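Local coordinates for protein Cyclo(L-tyrosyl-L-tyrosyl) synthase (Mycobacterium tuberculosis, PDB 2X9Q) that probably joins two tyrosines, delivered as tyrosyl-tRNA, into the cyclic dipeptide cyclo(L-Tyr-L-Tyr) without using ATP, a step on the way to mycocyclosin, at residues A[235-240]-A[249-254]; A[260-263]-A[269-272]. One frame throughout, in Å; residues are numbered along the deposited sequence.

Contact 1 of 2, residues A[235-240]-A[249-254]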
loop_
_atom_site.group_PDB
_atom_site.type_symbol
_atom_site.label_atom_id
_atom_site.label_comp_id
_atom_site.label_asym_id
_atom_site.label_seq_id
_atom_site.Cartn_x
_atom_site.Cartn_y
_atom_site.Cartn_z
ATOM N N PRO A 235 7.526 0.712 -3.918
ATOM C CA PRO A 235 8.420 1.793 -3.452
ATOM C C PRO A 235 7.874 2.532 -2.220
ATOM O O PRO A 235 8.659 2.947 -1.396
ATOM C CB PRO A 235 8.543 2.709 -4.654
ATOM C CG PRO A 235 8.374 1.712 -5.853
ATOM C CD PRO A 235 7.292 0.791 -5.393
ATOM N N LEU A 236 6.564 2.668 -2.092
ATOM C CA LEU A 236 5.942 3.260 -0.898
ATOM C C LEU A 236 6.011 2.361 0.300
ATOM O O LEU A 236 5.967 2.855 1.497
ATOM C CB LEU A 236 4.498 3.684 -1.140
ATOM C CG LEU A 236 4.248 4.940 -2.042
ATOM C CD1 LEU A 236 2.741 5.242 -1.970
ATOM C CD2 LEU A 236 4.929 6.209 -1.655
ATOM N N PHE A 237 6.133 1.054 0.039
ATOM C CA PHE A 237 6.350 0.113 1.164
ATOM C C PHE A 237 7.804 -0.004 1.551
ATOM O O PHE A 237 8.059 -0.567 2.567
ATOM C CB PHE A 237 5.758 -1.288 0.891
ATOM C CG PHE A 237 4.314 -1.303 1.017
ATOM C CD1 PHE A 237 3.714 -1.467 2.308
ATOM C CD2 PHE A 237 3.509 -1.064 -0.111
ATOM C CE1 PHE A 237 2.292 -1.488 2.454
ATOM C CE2 PHE A 237 2.071 -1.029 -0.022
ATOM C CZ PHE A 237 1.435 -1.243 1.270
ATOM N N LEU A 238 8.724 0.441 0.684
ATOM C CA LEU A 238 10.191 0.398 0.908
ATOM C C LEU A 238 10.688 1.700 1.528
ATOM O O LEU A 238 11.489 1.681 2.502
ATOM C CB LEU A 238 10.922 0.186 -0.440
ATOM C CG LEU A 238 10.662 -1.230 -1.028
ATOM C CD1 LEU A 238 11.097 -1.250 -2.513
ATOM C CD2 LEU A 238 11.509 -2.245 -0.175
ATOM N N ASP A 239 10.233 2.829 0.977
ATOM C CA ASP A 239 10.881 4.117 1.346
ATOM C C ASP A 239 10.058 5.351 1.047
ATOM O O ASP A 239 10.526 6.255 0.309
ATOM C CB ASP A 239 12.267 4.236 0.691
ATOM C CG ASP A 239 13.221 5.146 1.520
ATOM O OD1 ASP A 239 12.743 5.900 2.456
ATOM O OD2 ASP A 239 14.451 5.085 1.311
ATOM N N THR A 240 8.875 5.420 1.655
ATOM C CA THR A 240 8.063 6.622 1.609
ATOM C C THR A 240 8.855 7.851 2.120
ATOM O O THR A 240 8.756 8.934 1.535
ATOM C CB THR A 240 6.760 6.452 2.420
ATOM O OG1 THR A 240 5.938 5.453 1.787
ATOM C CG2 THR A 240 5.932 7.789 2.514
ATOM N N SER A 249 7.641 6.845 8.104
ATOM C CA SER A 249 6.270 6.746 7.612
ATOM C C SER A 249 5.754 5.359 7.891
ATOM O O SER A 249 6.524 4.377 7.741
ATOM C CB SER A 249 6.176 7.095 6.073
ATOM O OG SER A 249 4.796 6.848 5.633
ATOM N N LEU A 250 4.470 5.264 8.256
ATOM C CA LEU A 250 3.813 4.000 8.457
ATOM C C LEU A 250 2.845 3.729 7.295
ATOM O O LEU A 250 1.887 4.478 7.114
ATOM C CB LEU A 250 2.963 4.044 9.768
ATOM C CG LEU A 250 2.466 2.754 10.312
ATOM C CD1 LEU A 250 3.673 1.782 10.767
ATOM C CD2 LEU A 250 1.649 3.112 11.518
ATOM N N ASN A 251 3.067 2.636 6.563
ATOM C CA ASN A 251 2.233 2.324 5.404
ATOM C C ASN A 251 1.094 1.414 5.864
ATOM O O ASN A 251 1.332 0.304 6.403
ATOM C CB ASN A 251 3.118 1.723 4.283
ATOM C CG ASN A 251 2.344 1.693 2.948
ATOM O OD1 ASN A 251 1.169 1.352 2.952
ATOM N ND2 ASN A 251 2.993 1.996 1.854
ATOM N N CYS A 252 -0.163 1.907 5.750
ATOM C CA CYS A 252 -1.286 1.243 6.443
ATOM C C CYS A 252 -2.305 0.633 5.546
ATOM O O CYS A 252 -2.767 1.303 4.568
ATOM C CB CYS A 252 -2.050 2.274 7.315
ATOM S SG CYS A 252 -0.942 3.021 8.542
ATOM N N TYR A 253 -2.718 -0.598 5.863
ATOM C CA TYR A 253 -3.774 -1.246 5.047
ATOM C C TYR A 253 -4.520 -2.185 5.934
ATOM O O TYR A 253 -4.032 -2.527 7.002
ATOM C CB TYR A 253 -3.133 -2.007 3.839
ATOM C CG TYR A 253 -4.070 -2.253 2.688
ATOM C CD1 TYR A 253 -4.684 -1.177 2.042
ATOM C CD2 TYR A 253 -4.363 -3.580 2.255
ATOM C CE1 TYR A 253 -5.599 -1.392 0.986
ATOM C CE2 TYR A 253 -5.276 -3.801 1.192
ATOM C CZ TYR A 253 -5.866 -2.715 0.580
ATOM O OH TYR A 253 -6.722 -2.877 -0.478
ATOM N N HIS A 254 -5.693 -2.625 5.503
ATOM C CA HIS A 254 -6.505 -3.469 6.352
ATOM C C HIS A 254 -6.157 -4.950 6.195
ATOM O O HIS A 254 -6.835 -5.779 6.807
ATOM C CB HIS A 254 -8.021 -3.277 6.072
ATOM C CG HIS A 254 -8.423 -3.481 4.630
ATOM N ND1 HIS A 254 -8.063 -2.621 3.632
ATOM C CD2 HIS A 254 -9.219 -4.423 4.040
ATOM C CE1 HIS A 254 -8.528 -3.050 2.469
ATOM N NE2 HIS A 254 -9.223 -4.156 2.685
HETATM O O HOH W 1 4.411 4.638 4.126
#
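The carboxamide of N251 lies flat on the phenyl ring of F237, a compact case of an amide-aromatic stack serving as the joint between a helix and a strand. The two planes are only 17° apart; N251 ND2 sits 3.3 Å above the F237 ring centre, while N251 OD1 reaches past the centre to CE1 and CZ, 3.1 Å from F237 CE1. A first torsion of -167° swings the N251 amide away from the backbone N and off the strand, over the ring. One bond fixes the amide's rotation: N251 ND2 donates to L236 O at 3.1 Å, nearly straight (166°) and within the amide plane, although it meets that carbonyl from above its plane. L236 O takes a second, short bond, 2.6 Å from T240 OG1, on a lone pair, so two side chains grip one helix carbonyl. Farther along, T240 CG2 packs 3.5 Å from S249 OG, and a water links T240 OG1 to S249 OG, which also bonds to H82. Y253, on the same strand, probably helps bind substrate and bonds through its hydroxyl to S88, the probable nucleophile. In this Rossmann-like fold of the HUP clan, related to class I aminoacyl-tRNA synthetases, segment 235-240 of helix 220-244 runs roughly antiparallel to strand 249-253, which lies between parallel strands 82-87 and 276-283; their V84 and Q276 pack on N251.

Contact 2 of 2, residues A[260-263]-A[269-272]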
loop_
_atom_site.group_PDB
_atom_site.type_symbol
_atom_site.label_atom_id
_atom_site.label_comp_id
_atom_site.label_asym_id
_atom_site.label_seq_id
_atom_site.Cartn_x
_atom_site.Cartn_y
_atom_site.Cartn_z
ATOM N N ALA A 260 5.318 -8.188 2.798
ATOM C CA ALA A 260 5.775 -7.800 4.159
ATOM C C ALA A 260 6.775 -8.720 4.805
ATOM O O ALA A 260 7.737 -8.267 5.403
ATOM C CB ALA A 260 4.590 -7.565 5.117
ATOM N N GLU A 261 6.578 -10.024 4.666
ATOM C CA GLU A 261 7.421 -11.003 5.263
ATOM C C GLU A 261 8.846 -10.886 4.792
ATOM O O GLU A 261 9.787 -11.280 5.504
ATOM C CB GLU A 261 6.807 -12.410 4.906
ATOM C CG GLU A 261 7.651 -13.552 5.317
ATOM C CD GLU A 261 7.047 -14.889 4.778
ATOM O OE1 GLU A 261 6.006 -15.279 5.282
ATOM O OE2 GLU A 261 7.618 -15.475 3.836
HETATM N N MSE A 262 9.052 -10.393 3.573
HETATM C CA MSE A 262 10.412 -10.143 3.085
HETATM C C MSE A 262 10.911 -8.712 3.447
HETATM O O MSE A 262 12.031 -8.531 3.988
HETATM C CB MSE A 262 10.455 -10.257 1.546
HETATM C CG MSE A 262 11.817 -9.983 0.997
HETATM SE SE MSE A 262 11.849 -10.179 -0.937
HETATM C CE MSE A 262 11.607 -12.161 -0.989
ATOM N N LEU A 263 10.099 -7.685 3.105
ATOM C CA LEU A 263 10.568 -6.281 3.173
ATOM C C LEU A 263 10.868 -5.835 4.609
ATOM O O LEU A 263 11.764 -4.986 4.827
ATOM C CB LEU A 263 9.495 -5.348 2.633
ATOM C CG LEU A 263 8.989 -5.592 1.201
ATOM C CD1 LEU A 263 8.289 -4.306 0.704
ATOM C CD2 LEU A 263 10.135 -6.012 0.321
ATOM N N GLY A 269 18.954 -8.521 2.112
ATOM C CA GLY A 269 18.277 -8.719 0.813
ATOM C C GLY A 269 17.549 -7.400 0.466
ATOM O O GLY A 269 18.022 -6.293 0.796
ATOM N N LEU A 270 16.398 -7.513 -0.160
ATOM C CA LEU A 270 15.542 -6.345 -0.385
ATOM C C LEU A 270 14.862 -6.043 0.959
ATOM O O LEU A 270 14.079 -6.891 1.440
ATOM C CB LEU A 270 14.461 -6.750 -1.412
ATOM C CG LEU A 270 13.486 -5.555 -1.723
ATOM C CD1 LEU A 270 14.188 -4.370 -2.321
ATOM C CD2 LEU A 270 12.361 -6.048 -2.637
ATOM N N ARG A 271 15.100 -4.857 1.545
ATOM C CA ARG A 271 14.516 -4.494 2.811
ATOM C C ARG A 271 14.029 -3.049 2.784
ATOM O O ARG A 271 14.643 -2.193 2.163
ATOM C CB ARG A 271 15.551 -4.679 3.979
ATOM C CG ARG A 271 15.919 -6.233 4.248
ATOM C CD ARG A 271 14.663 -7.045 4.741
ATOM N NE ARG A 271 15.100 -8.397 5.102
ATOM C CZ ARG A 271 15.267 -9.425 4.224
ATOM N NH1 ARG A 271 15.136 -9.219 2.892
ATOM N NH2 ARG A 271 15.622 -10.656 4.702
ATOM N N ALA A 272 12.908 -2.804 3.423
ATOM C CA ALA A 272 12.425 -1.422 3.575
ATOM C C ALA A 272 13.436 -0.635 4.414
ATOM O O ALA A 272 14.262 -1.187 5.176
ATOM C CB ALA A 272 11.028 -1.398 4.244
#
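In the Rossmann-like cyclodipeptide synthase fold, the loop that links the short helix 260-263 to sheet strand 276-283 folds back over the C-terminal end of that one-turn helix, bringing M262 and L263 against L270, R271 and A272. It illustrates how a helix's terminal carbonyls can be used by a following loop. L263 O accepts a hydrogen bond from A272 N at 2.8 Å (165°), and R271 CA makes a CA-H...O contact with the same oxygen. The neighbouring carbonyl, M262 O, instead lies over one face of the R271 guanidinium, 2.9 Å above its plane and offset toward the rim. The bend at chi2 (-64°) turns the arginine back toward its own backbone, where NH1 bonds to L270 O; NE and NH2 bond to the carbonyls of A265 and R266, so three loop carbonyls, those of L270, A265 and R266, fix the orientation of the guanidinium. L263 and L270 lie side by side, pointing the same way, and both touch L238 of helix 220-244. The selenomethionine at 262 reaches helix 194-210, and its side chain crosses that of R271 at about a right angle. Between the leucines the touching atoms are L263 CD2 and L270 CD2, 3.7 Å apart.

Overall arrangement
Contact 1 is the core member of the pair, its centre about 6 Å from that of the chain and its touching residues all buried; contact 2, its centre about 14 Å out, is only partly buried. Their chemistry differs accordingly: contact 1 joins helix to sheet through an asparagine amide stacked on a phenyl ring, with a water beside it, whereas contact 2 relies on backbone carbonyls, an arginine and a leucine pair to hold a loop to a helical turn. The two follow each other in the chain, with centres about 12 Å apart, and they touch. F237 and L238 pack on L263, and A272 CB lies 3.5 Å from F237 O, so helix 220-244, a partner in contact 1, also borders contact 2.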